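Local coordinates for protein 6-phosphogluconate dehydrogenase, NAD-binding (Geobacter metallireducens, PDB 3PEF) that binds NADP(H) and probably reduces succinic semialdehyde to gamma-hydroxybutyrate, as a member of the beta-hydroxyacid dehydrogenase family, at residues A66-A71 with M237-R242; G180-F185 with S279-T284; F232-M237 with K266-A271. The protein carries 2 engineered substitutions. All coordinates share one frame; numbering follows the deposited sequence.

Contact 1. Residues A66-A71 with M237-R242; sequences ADPAAA and MQKDLR. With NAP (NADP nicotinamide-adenine-dinucleotide phosphate), chain I; GOL (glycerol), chain K.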
loop_
_atom_site.group_PDB
_atom_site.type_symbol
_atom_site.label_atom_id
_atom_site.label_comp_id
_atom_site.label_asym_id
_atom_site.label_seq_id
_atom_site.Cartn_x
_atom_site.Cartn_y
_atom_site.Cartn_z
ATOM N N ALA A 66 1.263 -22.792 -17.339
ATOM C CA ALA A 66 1.405 -21.969 -16.138
ATOM C C ALA A 66 1.356 -20.465 -16.351
ATOM O O ALA A 66 0.618 -19.769 -15.658
ATOM C CB ALA A 66 2.697 -22.329 -15.388
ATOM N N ASP A 67 2.190 -19.956 -17.255
ATOM C CA ASP A 67 2.456 -18.515 -17.305
ATOM C C ASP A 67 3.003 -18.094 -18.672
ATOM O O ASP A 67 3.200 -18.938 -19.533
ATOM C CB ASP A 67 3.418 -18.100 -16.180
ATOM C CG ASP A 67 4.734 -18.869 -16.204
ATOM O OD1 ASP A 67 4.934 -19.715 -17.109
ATOM O OD2 ASP A 67 5.578 -18.625 -15.309
ATOM N N PRO A 68 3.218 -16.786 -18.882
ATOM C CA PRO A 68 3.721 -16.349 -20.193
ATOM C C PRO A 68 5.019 -17.064 -20.612
ATOM O O PRO A 68 5.135 -17.431 -21.775
ATOM C CB PRO A 68 3.942 -14.846 -20.001
ATOM C CG PRO A 68 2.889 -14.462 -18.974
ATOM C CD PRO A 68 2.790 -15.651 -18.040
ATOM N N ALA A 69 5.954 -17.284 -19.686
ATOM C CA ALA A 69 7.195 -17.991 -20.016
ATOM C C ALA A 69 6.924 -19.413 -20.533
ATOM O O ALA A 69 7.502 -19.838 -21.534
ATOM C CB ALA A 69 8.166 -18.019 -18.793
ATOM N N ALA A 70 6.029 -20.142 -19.869
ATOM C CA ALA A 70 5.656 -21.467 -20.348
ATOM C C ALA A 70 4.979 -21.391 -21.718
ATOM O O ALA A 70 5.337 -22.122 -22.647
ATOM C CB ALA A 70 4.760 -22.169 -19.344
ATOM N N ALA A 71 3.994 -20.505 -21.843
ATOM C CA ALA A 71 3.259 -20.362 -23.091
ATOM C C ALA A 71 4.222 -20.092 -24.246
ATOM O O ALA A 71 4.050 -20.627 -25.336
ATOM C CB ALA A 71 2.207 -19.227 -22.988
ATOM N N MET A 237 -1.807 -17.305 -8.510
ATOM C CA MET A 237 -2.548 -16.090 -8.109
ATOM C C MET A 237 -1.588 -14.908 -8.150
ATOM O O MET A 237 -1.901 -13.834 -8.683
ATOM C CB MET A 237 -3.127 -16.232 -6.693
ATOM C CG MET A 237 -3.798 -14.966 -6.144
ATOM S SD MET A 237 -5.392 -14.573 -6.941
ATOM C CE MET A 237 -4.916 -13.522 -8.272
ATOM N N GLN A 238 -0.401 -15.111 -7.593
ATOM C CA GLN A 238 0.572 -14.015 -7.514
ATOM C C GLN A 238 1.035 -13.593 -8.909
ATOM O O GLN A 238 1.231 -12.415 -9.168
ATOM C CB GLN A 238 1.774 -14.413 -6.639
ATOM C CG GLN A 238 2.676 -13.239 -6.225
ATOM C CD GLN A 238 3.811 -13.000 -7.206
ATOM O OE1 GLN A 238 4.610 -13.889 -7.469
ATOM N NE2 GLN A 238 3.886 -11.799 -7.745
ATOM N N LYS A 239 1.233 -14.572 -9.790
ATOM C CA LYS A 239 1.616 -14.307 -11.169
ATOM C C LYS A 239 0.525 -13.465 -11.860
ATOM O O LYS A 239 0.824 -12.548 -12.620
ATOM C CB LYS A 239 1.848 -15.630 -11.928
ATOM C CG LYS A 239 2.020 -15.475 -13.452
ATOM C CD LYS A 239 0.712 -15.677 -14.225
ATOM C CE LYS A 239 0.176 -17.080 -14.044
ATOM N NZ LYS A 239 -1.056 -17.364 -14.827
ATOM N N ASP A 240 -0.736 -13.778 -11.586
ATOM C CA ASP A 240 -1.847 -13.036 -12.182
ATOM C C ASP A 240 -1.852 -11.587 -11.700
ATOM O O ASP A 240 -2.058 -10.672 -12.485
ATOM C CB ASP A 240 -3.194 -13.704 -11.883
ATOM C CG ASP A 240 -3.427 -14.982 -12.705
ATOM O OD1 ASP A 240 -2.589 -15.350 -13.567
ATOM O OD2 ASP A 240 -4.468 -15.632 -12.477
ATOM N N LEU A 241 -1.602 -11.382 -10.412
ATOM C CA LEU A 241 -1.529 -10.037 -9.856
ATOM C C LEU A 241 -0.342 -9.277 -10.468
ATOM O O LEU A 241 -0.446 -8.106 -10.828
ATOM C CB LEU A 241 -1.407 -10.122 -8.336
ATOM C CG LEU A 241 -2.619 -9.885 -7.421
ATOM C CD1 LEU A 241 -3.970 -9.765 -8.157
ATOM C CD2 LEU A 241 -2.687 -10.918 -6.306
ATOM N N ARG A 242 0.792 -9.955 -10.588
ATOM C CA ARG A 242 1.951 -9.399 -11.282
ATOM C C ARG A 242 1.536 -8.881 -12.652
ATOM O O ARG A 242 1.820 -7.744 -13.014
ATOM C CB ARG A 242 2.996 -10.498 -11.447
ATOM C CG ARG A 242 4.274 -10.147 -12.204
ATOM C CD ARG A 242 5.319 -11.228 -11.836
ATOM N NE ARG A 242 5.101 -12.418 -12.607
ATOM C CZ ARG A 242 5.300 -13.679 -12.220
ATOM N NH1 ARG A 242 5.031 -14.627 -13.094
ATOM N NH2 ARG A 242 5.737 -14.018 -11.008
HETATM P PA NAP I . -0.417 -26.200 -12.666
HETATM O O1A NAP I . 0.767 -25.747 -11.903
HETATM O O2A NAP I . -1.117 -27.370 -12.103
HETATM O O5B NAP I . -0.007 -26.515 -14.182
HETATM C C5B NAP I . 0.948 -25.730 -14.843
HETATM C C4B NAP I . 1.208 -26.398 -16.182
HETATM O O4B NAP I . 2.138 -25.613 -16.897
HETATM C C3B NAP I . 1.843 -27.774 -16.002
HETATM O O3B NAP I . 1.330 -28.571 -17.045
HETATM C C2B NAP I . 3.310 -27.495 -16.255
HETATM O O2B NAP I . 4.054 -28.591 -16.721
HETATM C C1B NAP I . 3.184 -26.443 -17.341
HETATM N N9A NAP I . 4.444 -25.707 -17.515
HETATM C C8A NAP I . 4.996 -24.810 -16.633
HETATM N N7A NAP I . 6.161 -24.366 -17.156
HETATM C C5A NAP I . 6.361 -24.974 -18.343
HETATM C C6A NAP I . 7.376 -24.862 -19.278
HETATM N N6A NAP I . 8.396 -24.045 -19.054
HETATM N N1A NAP I . 7.321 -25.615 -20.420
HETATM C C2A NAP I . 6.252 -26.466 -20.641
HETATM N N3A NAP I . 5.236 -26.564 -19.708
HETATM C C4A NAP I . 5.291 -25.823 -18.582
HETATM O O3 NAP I . -1.410 -24.958 -12.726
HETATM P PN NAP I . -2.871 -24.833 -13.323
HETATM O O1N NAP I . -3.776 -24.312 -12.286
HETATM O O2N NAP I . -3.258 -26.056 -14.056
HETATM O O5D NAP I . -2.472 -23.644 -14.334
HETATM C C5D NAP I . -2.676 -23.673 -15.721
HETATM C C4D NAP I . -3.149 -22.276 -16.123
HETATM O O4D NAP I . -4.492 -22.055 -15.765
HETATM C C3D NAP I . -2.388 -21.187 -15.394
HETATM O O3D NAP I . -2.212 -20.158 -16.344
HETATM C C2D NAP I . -3.318 -20.755 -14.272
HETATM O O2D NAP I . -3.080 -19.420 -13.921
HETATM C C1D NAP I . -4.646 -20.893 -14.973
HETATM N N1N NAP I . -5.858 -21.071 -14.143
HETATM C C2N NAP I . -5.821 -21.810 -12.997
HETATM C C3N NAP I . -6.982 -22.015 -12.254
HETATM C C7N NAP I . -6.946 -22.870 -11.023
HETATM O O7N NAP I . -7.957 -22.675 -10.098
HETATM N N7N NAP I . -5.981 -23.775 -10.790
HETATM C C4N NAP I . -8.197 -21.466 -12.677
HETATM C C5N NAP I . -8.227 -20.739 -13.865
HETATM C C6N NAP I . -7.056 -20.559 -14.602
HETATM P P2B NAP I . 4.662 -29.700 -15.694
HETATM O O1X NAP I . 5.793 -30.377 -16.454
HETATM O O2X NAP I . 5.163 -28.996 -14.474
HETATM O O3X NAP I . 3.586 -30.674 -15.305
HETATM C C1 GOL K . 4.438 -18.576 -11.097
HETATM O O1 GOL K . 3.322 -18.928 -11.908
HETATM C C2 GOL K . 5.104 -17.287 -11.599
HETATM O O2 GOL K . 5.299 -17.281 -13.006
HETATM C C3 GOL K . 6.388 -16.947 -10.827
HETATM O O3 GOL K . 7.528 -17.643 -11.291
#
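Lys239 meets Ala66 and Asp67 in a mainly polar contact that joins two domains beside the bound NADP. Ala66 lies in the Rossmann-type domain, in the loop that leads into helix 68-76. Lys239 sits on helix 234-251 of the helical C-terminal domain. Its CG stands anti to the backbone N (chi1 170°), and the chain then bends twice. This carries Lys239 CE alongside Asp67 CB, 4.0 Å away, and turns the amine in to the nicotinamide ribose. The direct bond between the segments, Lys239 NZ to Ala66 O at 3.0 Å, is weak. Firmer bonds run from Lys239 NZ to the ribose oxygen O2D of NADP, at 3.0 Å, and to Thr96 O. Asp240 OD1 adds a salt bridge to Lys239 NZ at 2.8 Å and is met nearly along its C-O axis. A methionine at Lys239 would probably leave Asp240 without its charge mate and O2D of the ribose without this donor. Further out, a glycerol, probably from the crystallisation liquor, bridges the segments. Its O2 donates to Asp67 OD2 at 2.7 Å and accepts from Arg242 NH1 at 2.7 Å. Arg242 also forms a salt bridge with Asp249 of the second subunit, and its guanidinium lies over Lys239 CA. On the Rossmann side, Ala70 CB packs on the adenine, 3.4 Å from NADP C5A. Asp67 is the N-cap of its helix: its OD1 accepts from Ala70 N at 3.0 Å, with an N-H...O angle of 159°.

Contact 2. Residues G180-F185 with S279-T284; sequences GMMACF and SAIFKT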
loop_
_atom_site.group_PDB
_atom_site.type_symbol
_atom_site.label_atom_id
_atom_site.label_comp_id
_atom_site.label_asym_id
_atom_site.label_seq_id
_atom_site.Cartn_x
_atom_site.Cartn_y
_atom_site.Cartn_z
ATOM N N GLY A 180 -7.419 -9.356 -4.714
ATOM C CA GLY A 180 -7.609 -8.340 -3.697
ATOM C C GLY A 180 -8.679 -8.750 -2.705
ATOM O O GLY A 180 -8.516 -8.579 -1.488
ATOM N N MET A 181 -9.786 -9.304 -3.196
ATOM C CA MET A 181 -10.828 -9.680 -2.245
ATOM C C MET A 181 -10.419 -10.831 -1.323
ATOM O O MET A 181 -10.772 -10.817 -0.150
ATOM C CB MET A 181 -12.238 -9.810 -2.865
ATOM C CG MET A 181 -12.505 -10.964 -3.773
ATOM S SD MET A 181 -14.055 -10.658 -4.706
ATOM C CE MET A 181 -15.290 -11.290 -3.567
ATOM N N MET A 182 -9.629 -11.786 -1.819
ATOM C CA MET A 182 -9.069 -12.816 -0.935
ATOM C C MET A 182 -8.173 -12.184 0.146
ATOM O O MET A 182 -8.276 -12.504 1.346
ATOM C CB MET A 182 -8.305 -13.884 -1.737
ATOM C CG MET A 182 -7.675 -15.001 -0.879
ATOM S SD MET A 182 -8.886 -15.975 0.065
ATOM C CE MET A 182 -9.706 -16.830 -1.276
ATOM N N ALA A 183 -7.308 -11.269 -0.273
ATOM C CA ALA A 183 -6.420 -10.590 0.665
ATOM C C ALA A 183 -7.228 -9.854 1.742
ATOM O O ALA A 183 -6.920 -9.941 2.934
ATOM C CB ALA A 183 -5.498 -9.625 -0.070
ATOM N N CYS A 184 -8.275 -9.150 1.323
ATOM C CA CYS A 184 -9.082 -8.393 2.268
ATOM C C CYS A 184 -9.838 -9.327 3.209
ATOM O O CYS A 184 -9.902 -9.086 4.404
ATOM C CB CYS A 184 -10.061 -7.481 1.523
ATOM S SG CYS A 184 -9.212 -6.132 0.687
ATOM N N PHE A 185 -10.413 -10.386 2.642
ATOM C CA PHE A 185 -11.191 -11.370 3.380
ATOM C C PHE A 185 -10.328 -11.973 4.493
ATOM O O PHE A 185 -10.754 -12.071 5.641
ATOM C CB PHE A 185 -11.653 -12.445 2.385
ATOM C CG PHE A 185 -12.459 -13.582 2.989
ATOM C CD1 PHE A 185 -13.631 -13.338 3.695
ATOM C CD2 PHE A 185 -12.074 -14.904 2.771
ATOM C CE1 PHE A 185 -14.391 -14.388 4.210
ATOM C CE2 PHE A 185 -12.824 -15.977 3.292
ATOM C CZ PHE A 185 -13.980 -15.718 4.012
ATOM N N SER A 279 -5.679 -19.335 -0.960
ATOM C CA SER A 279 -6.208 -18.938 0.344
ATOM C C SER A 279 -5.171 -19.100 1.449
ATOM O O SER A 279 -5.369 -18.601 2.552
ATOM C CB SER A 279 -7.474 -19.725 0.700
ATOM O OG SER A 279 -7.255 -21.115 0.548
ATOM N N ALA A 280 -4.064 -19.786 1.156
ATOM C CA ALA A 280 -2.980 -19.903 2.134
ATOM C C ALA A 280 -2.367 -18.554 2.526
ATOM O O ALA A 280 -1.634 -18.459 3.513
ATOM C CB ALA A 280 -1.888 -20.895 1.647
ATOM N N ILE A 281 -2.659 -17.506 1.756
ATOM C CA ILE A 281 -2.203 -16.174 2.141
ATOM C C ILE A 281 -2.651 -15.867 3.577
ATOM O O ILE A 281 -1.999 -15.103 4.296
ATOM C CB ILE A 281 -2.679 -15.067 1.147
ATOM C CG1 ILE A 281 -1.970 -13.746 1.443
ATOM C CG2 ILE A 281 -4.192 -14.943 1.155
ATOM C CD1 ILE A 281 -2.435 -12.546 0.605
ATOM N N PHE A 282 -3.752 -16.474 4.010
ATOM C CA PHE A 282 -4.211 -16.303 5.391
ATOM C C PHE A 282 -3.130 -16.587 6.436
ATOM O O PHE A 282 -3.112 -15.971 7.506
ATOM C CB PHE A 282 -5.408 -17.208 5.687
ATOM C CG PHE A 282 -5.851 -17.172 7.128
ATOM C CD1 PHE A 282 -6.678 -16.148 7.593
ATOM C CD2 PHE A 282 -5.452 -18.159 8.019
ATOM C CE1 PHE A 282 -7.099 -16.110 8.926
ATOM C CE2 PHE A 282 -5.870 -18.131 9.354
ATOM C CZ PHE A 282 -6.694 -17.104 9.807
ATOM N N LYS A 283 -2.248 -17.535 6.136
ATOM C CA LYS A 283 -1.244 -17.974 7.108
ATOM C C LYS A 283 -0.141 -16.951 7.349
ATOM O O LYS A 283 0.548 -17.004 8.366
ATOM C CB LYS A 283 -0.656 -19.342 6.718
ATOM C CG LYS A 283 -1.624 -20.484 6.952
ATOM C CD LYS A 283 -0.945 -21.847 6.811
ATOM C CE LYS A 283 -0.657 -22.199 5.357
ATOM N NZ LYS A 283 0.229 -23.397 5.265
ATOM N N THR A 284 0.023 -16.013 6.419
ATOM C CA THR A 284 0.962 -14.921 6.621
ATOM C C THR A 284 0.376 -13.873 7.573
ATOM O O THR A 284 1.102 -13.018 8.077
ATOM C CB THR A 284 1.299 -14.223 5.291
ATOM O OG1 THR A 284 0.136 -13.537 4.806
ATOM C CG2 THR A 284 1.749 -15.231 4.253
#
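Met182 and Ile281 lead a buried, apolar contact inside the helical C-terminal domain. It joins the middle of the long helix 166-194 to the chain that follows helix 256-270. No hydrogen bond crosses between the two segments.

The apolar contacts are between aliphatic side chains and one thioether. Met182 and Ile281 pass alongside one another, pointing opposite ways, with Met182 CG against Ile281 CG2 at 4.0 Å. The other branch of Ile281 is directed at the next residue of the helix. Its CG1 is anti to the backbone N (chi1 -170°), and the extended chain brings Ile281 CD1 to 4.3 Å from Ala183 CB. Met182 also serves the start of the segment. Its chain bends at chi2 and chi3, which brings the sulfur against CA and CB of Ser279: Met182 SD is 4.0 Å from Ser279 CA. The Met182 methyl reaches Ser279 CB as well, so this serine offers carbon to the methionine.

The polar contacts stay on one side of the interface. Ser279 OG is hydrogen-bonded to Asp277 OD2. Ile281 O takes two bonds from Thr284, one from OG1 at 2.7 Å and one from the backbone N at 3.1 Å. The hydroxyl comes in the carbonyl plane, with a C=O...donor angle of 153°. Together they tie Thr284 back to Ile281, within the turn that presents the isoleucine to the helix.

Around the contact, Met182 also touches Lys219 of helix 214-224. Ile281 also touches Leu264 and Phe265 of helix 256-270. Along the same part of helix 166-194, Cys184 packs on Gly180 of the third subunit. The contact thus lies where three helices of the domain come together with its C-terminal chain.

Contact 3. Residues F232-M237 with K266-A271; sequences FPLKHM and KGARAA. With NAP (NADP nicotinamide-adenine-dinucleotide phosphate), chain I.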
loop_
_atom_site.group_PDB
_atom_site.type_symbol
_atom_site.label_atom_id
_atom_site.label_comp_id
_atom_site.label_asym_id
_atom_site.label_seq_id
_atom_site.Cartn_x
_atom_site.Cartn_y
_atom_site.Cartn_z
ATOM N N PHE A 232 -6.413 -23.473 -6.653
ATOM C CA PHE A 232 -5.719 -22.478 -7.469
ATOM C C PHE A 232 -4.377 -22.188 -6.797
ATOM O O PHE A 232 -4.335 -21.518 -5.767
ATOM C CB PHE A 232 -6.571 -21.206 -7.609
ATOM C CG PHE A 232 -5.929 -20.130 -8.465
ATOM C CD1 PHE A 232 -6.164 -18.784 -8.208
ATOM C CD2 PHE A 232 -5.095 -20.466 -9.524
ATOM C CE1 PHE A 232 -5.580 -17.780 -8.997
ATOM C CE2 PHE A 232 -4.517 -19.470 -10.321
ATOM C CZ PHE A 232 -4.759 -18.127 -10.050
ATOM N N PRO A 233 -3.268 -22.712 -7.367
ATOM C CA PRO A 233 -1.967 -22.559 -6.709
ATOM C C PRO A 233 -1.629 -21.096 -6.421
ATOM O O PRO A 233 -1.783 -20.216 -7.276
ATOM C CB PRO A 233 -0.986 -23.185 -7.713
ATOM C CG PRO A 233 -1.797 -24.250 -8.393
ATOM C CD PRO A 233 -3.184 -23.586 -8.551
ATOM N N LEU A 234 -1.191 -20.848 -5.192
ATOM C CA LEU A 234 -0.881 -19.503 -4.745
ATOM C C LEU A 234 0.145 -18.806 -5.650
ATOM O O LEU A 234 0.013 -17.618 -5.936
ATOM C CB LEU A 234 -0.456 -19.496 -3.271
ATOM C CG LEU A 234 -0.337 -18.124 -2.593
ATOM C CD1 LEU A 234 -0.596 -18.179 -1.083
ATOM C CD2 LEU A 234 1.026 -17.499 -2.889
ATOM N N LYS A 235 1.143 -19.540 -6.129
ATOM C CA LYS A 235 2.120 -18.933 -7.034
ATOM C C LYS A 235 1.443 -18.382 -8.293
ATOM O O LYS A 235 1.871 -17.357 -8.833
ATOM C CB LYS A 235 3.227 -19.923 -7.409
ATOM C CG LYS A 235 2.733 -21.176 -8.147
ATOM C CD LYS A 235 3.863 -22.232 -8.268
ATOM C CE LYS A 235 3.365 -23.466 -9.061
ATOM N NZ LYS A 235 4.359 -24.576 -9.111
ATOM N N HIS A 236 0.384 -19.054 -8.760
ATOM C CA HIS A 236 -0.331 -18.598 -9.956
ATOM C C HIS A 236 -1.188 -17.366 -9.686
ATOM O O HIS A 236 -1.312 -16.491 -10.560
ATOM C CB HIS A 236 -1.166 -19.715 -10.603
ATOM C CG HIS A 236 -0.349 -20.893 -11.041
ATOM N ND1 HIS A 236 0.941 -20.768 -11.515
ATOM C CD2 HIS A 236 -0.633 -22.215 -11.069
ATOM C CE1 HIS A 236 1.419 -21.963 -11.811
ATOM N NE2 HIS A 236 0.480 -22.859 -11.560
ATOM N N MET A 237 -1.807 -17.305 -8.510
ATOM C CA MET A 237 -2.548 -16.090 -8.109
ATOM C C MET A 237 -1.588 -14.908 -8.150
ATOM O O MET A 237 -1.901 -13.834 -8.683
ATOM C CB MET A 237 -3.127 -16.232 -6.693
ATOM C CG MET A 237 -3.798 -14.966 -6.144
ATOM S SD MET A 237 -5.392 -14.573 -6.941
ATOM C CE MET A 237 -4.916 -13.522 -8.272
ATOM N N LYS A 266 3.216 -12.182 -2.669
ATOM C CA LYS A 266 4.657 -12.446 -2.738
ATOM C C LYS A 266 5.177 -12.880 -1.379
ATOM O O LYS A 266 6.060 -13.744 -1.283
ATOM C CB LYS A 266 5.440 -11.214 -3.207
ATOM C CG LYS A 266 5.344 -10.886 -4.701
ATOM C CD LYS A 266 6.055 -9.550 -5.005
ATOM C CE LYS A 266 5.839 -9.107 -6.450
ATOM N NZ LYS A 266 6.534 -7.797 -6.777
ATOM N N GLY A 267 4.642 -12.266 -0.330
ATOM C CA GLY A 267 5.047 -12.608 1.019
ATOM C C GLY A 267 4.686 -14.053 1.313
ATOM O O GLY A 267 5.479 -14.812 1.887
ATOM N N ALA A 268 3.480 -14.441 0.915
ATOM C CA ALA A 268 3.063 -15.824 1.070
ATOM C C ALA A 268 3.966 -16.787 0.295
ATOM O O ALA A 268 4.256 -17.877 0.780
ATOM C CB ALA A 268 1.588 -16.011 0.676
ATOM N N ARG A 269 4.416 -16.410 -0.901
ATOM C CA ARG A 269 5.343 -17.289 -1.632
ATOM C C ARG A 269 6.638 -17.442 -0.872
ATOM O O ARG A 269 7.221 -18.526 -0.845
ATOM C CB ARG A 269 5.679 -16.758 -3.024
ATOM C CG ARG A 269 4.535 -16.788 -3.987
ATOM C CD ARG A 269 5.002 -16.414 -5.362
ATOM N NE ARG A 269 5.751 -17.499 -5.987
ATOM C CZ ARG A 269 6.129 -17.486 -7.260
ATOM N NH1 ARG A 269 5.817 -16.450 -8.032
ATOM N NH2 ARG A 269 6.800 -18.506 -7.773
ATOM N N ALA A 270 7.090 -16.337 -0.278
ATOM C CA ALA A 270 8.355 -16.313 0.438
ATOM C C ALA A 270 8.280 -17.149 1.703
ATOM O O ALA A 270 9.293 -17.698 2.134
ATOM C CB ALA A 270 8.800 -14.864 0.751
ATOM N N ALA A 271 7.089 -17.262 2.292
ATOM C CA ALA A 271 6.909 -18.115 3.471
ATOM C C ALA A 271 6.749 -19.595 3.096
ATOM O O ALA A 271 6.564 -20.448 3.968
ATOM C CB ALA A 271 5.748 -17.642 4.318
HETATM P PA NAP I . -0.417 -26.200 -12.666
HETATM O O1A NAP I . 0.767 -25.747 -11.903
HETATM O O2A NAP I . -1.117 -27.370 -12.103
HETATM O O5B NAP I . -0.007 -26.515 -14.182
HETATM C C5B NAP I . 0.948 -25.730 -14.843
HETATM C C4B NAP I . 1.208 -26.398 -16.182
HETATM O O4B NAP I . 2.138 -25.613 -16.897
HETATM C C3B NAP I . 1.843 -27.774 -16.002
HETATM O O3B NAP I . 1.330 -28.571 -17.045
HETATM C C2B NAP I . 3.310 -27.495 -16.255
HETATM O O2B NAP I . 4.054 -28.591 -16.721
HETATM C C1B NAP I . 3.184 -26.443 -17.341
HETATM N N9A NAP I . 4.444 -25.707 -17.515
HETATM C C8A NAP I . 4.996 -24.810 -16.633
HETATM N N7A NAP I . 6.161 -24.366 -17.156
HETATM C C5A NAP I . 6.361 -24.974 -18.343
HETATM C C6A NAP I . 7.376 -24.862 -19.278
HETATM N N6A NAP I . 8.396 -24.045 -19.054
HETATM N N1A NAP I . 7.321 -25.615 -20.420
HETATM C C2A NAP I . 6.252 -26.466 -20.641
HETATM N N3A NAP I . 5.236 -26.564 -19.708
HETATM C C4A NAP I . 5.291 -25.823 -18.582
HETATM O O3 NAP I . -1.410 -24.958 -12.726
HETATM P PN NAP I . -2.871 -24.833 -13.323
HETATM O O1N NAP I . -3.776 -24.312 -12.286
HETATM O O2N NAP I . -3.258 -26.056 -14.056
HETATM O O5D NAP I . -2.472 -23.644 -14.334
HETATM C C5D NAP I . -2.676 -23.673 -15.721
HETATM C C4D NAP I . -3.149 -22.276 -16.123
HETATM O O4D NAP I . -4.492 -22.055 -15.765
HETATM C C3D NAP I . -2.388 -21.187 -15.394
HETATM O O3D NAP I . -2.212 -20.158 -16.344
HETATM C C2D NAP I . -3.318 -20.755 -14.272
HETATM O O2D NAP I . -3.080 -19.420 -13.921
HETATM C C1D NAP I . -4.646 -20.893 -14.973
HETATM N N1N NAP I . -5.858 -21.071 -14.143
HETATM C C2N NAP I . -5.821 -21.810 -12.997
HETATM C C3N NAP I . -6.982 -22.015 -12.254
HETATM C C7N NAP I . -6.946 -22.870 -11.023
HETATM O O7N NAP I . -7.957 -22.675 -10.098
HETATM N N7N NAP I . -5.981 -23.775 -10.790
HETATM C C4N NAP I . -8.197 -21.466 -12.677
HETATM C C5N NAP I . -8.227 -20.739 -13.865
HETATM C C6N NAP I . -7.056 -20.559 -14.602
HETATM P P2B NAP I . 4.662 -29.700 -15.694
HETATM O O1X NAP I . 5.793 -30.377 -16.454
HETATM O O2X NAP I . 5.163 -28.996 -14.474
HETATM O O3X NAP I . 3.586 -30.674 -15.305
#
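The Arg269 guanidinium has Lys235 CB over one face, 3.6 Å above its plane and offset toward the rim. The same lysine serves a second flat group: Lys235 CG lies over one face of the His236 ring, again off its centre. At the edge of that ring, in plane, is the adenosine-side phosphate of NADP. His236 NE2 donates to NADP O1A at 2.9 Å, in an almost straight bond of 177°. The Phe232 ring meets the nicotinamide carboxamide, with Phe232 CD2 3.4 Å from NADP C7N.

Lys235 CG lies between the backbone N and the carbonyl carbon (chi1 61°). From there the extended chain leads away from Arg269 and carries NZ to a salt bridge with Asp275. The arginine thus rests on the base of the lysine while the two charges stay apart, with Lys235 NZ 6.7 Å from Arg269 NH2. Arg269 bends at chi3, and its NH1 is hydrogen-bonded to Gln238 OE1.

Beside this layer the packing is apolar. Leu234 CD1 presses on Ala268 CB at 3.5 Å. The other methyl, Leu234 CD2, lies 3.7 Å from Arg269 CG, where the two side chains cross obliquely. One leucine therefore spans two neighbouring residues of the opposing helix.

Pro233 is the N-cap of helix 234-251, so the contact sets the first turn of that helix against the last turns of helix 256-270. The two helices follow each other in the chain and pack antiparallel. Leu234 and Met237 also reach Phe265, deeper on helix 256-270, while Phe232 touches Asn175 and Met178 of helix 166-194. Ala270, next along helix 256-270, packs on Gly252 of the second subunit.

Contact 2 is the fully buried one; contacts 1 and 3 are partly buried and both touch NADP and the second subunit. Contacts 1 and 3 use the same helix, 234-251, and share Met237. Contact 1 ties it to the Rossmann-type domain through charge and hydrogen bonds. Contact 3 ties it to helix 256-270 by carbon packing and a guanidinium face. The Gln238-Arg269 hydrogen bond joins contacts 1 and 3. Contact 2 lies about 10 Å from contact 3, centre to centre. Leu234 and Ala268 touch Ile281 there. The chemistry differs by place: polar at the cofactor, apolar within the helical domain.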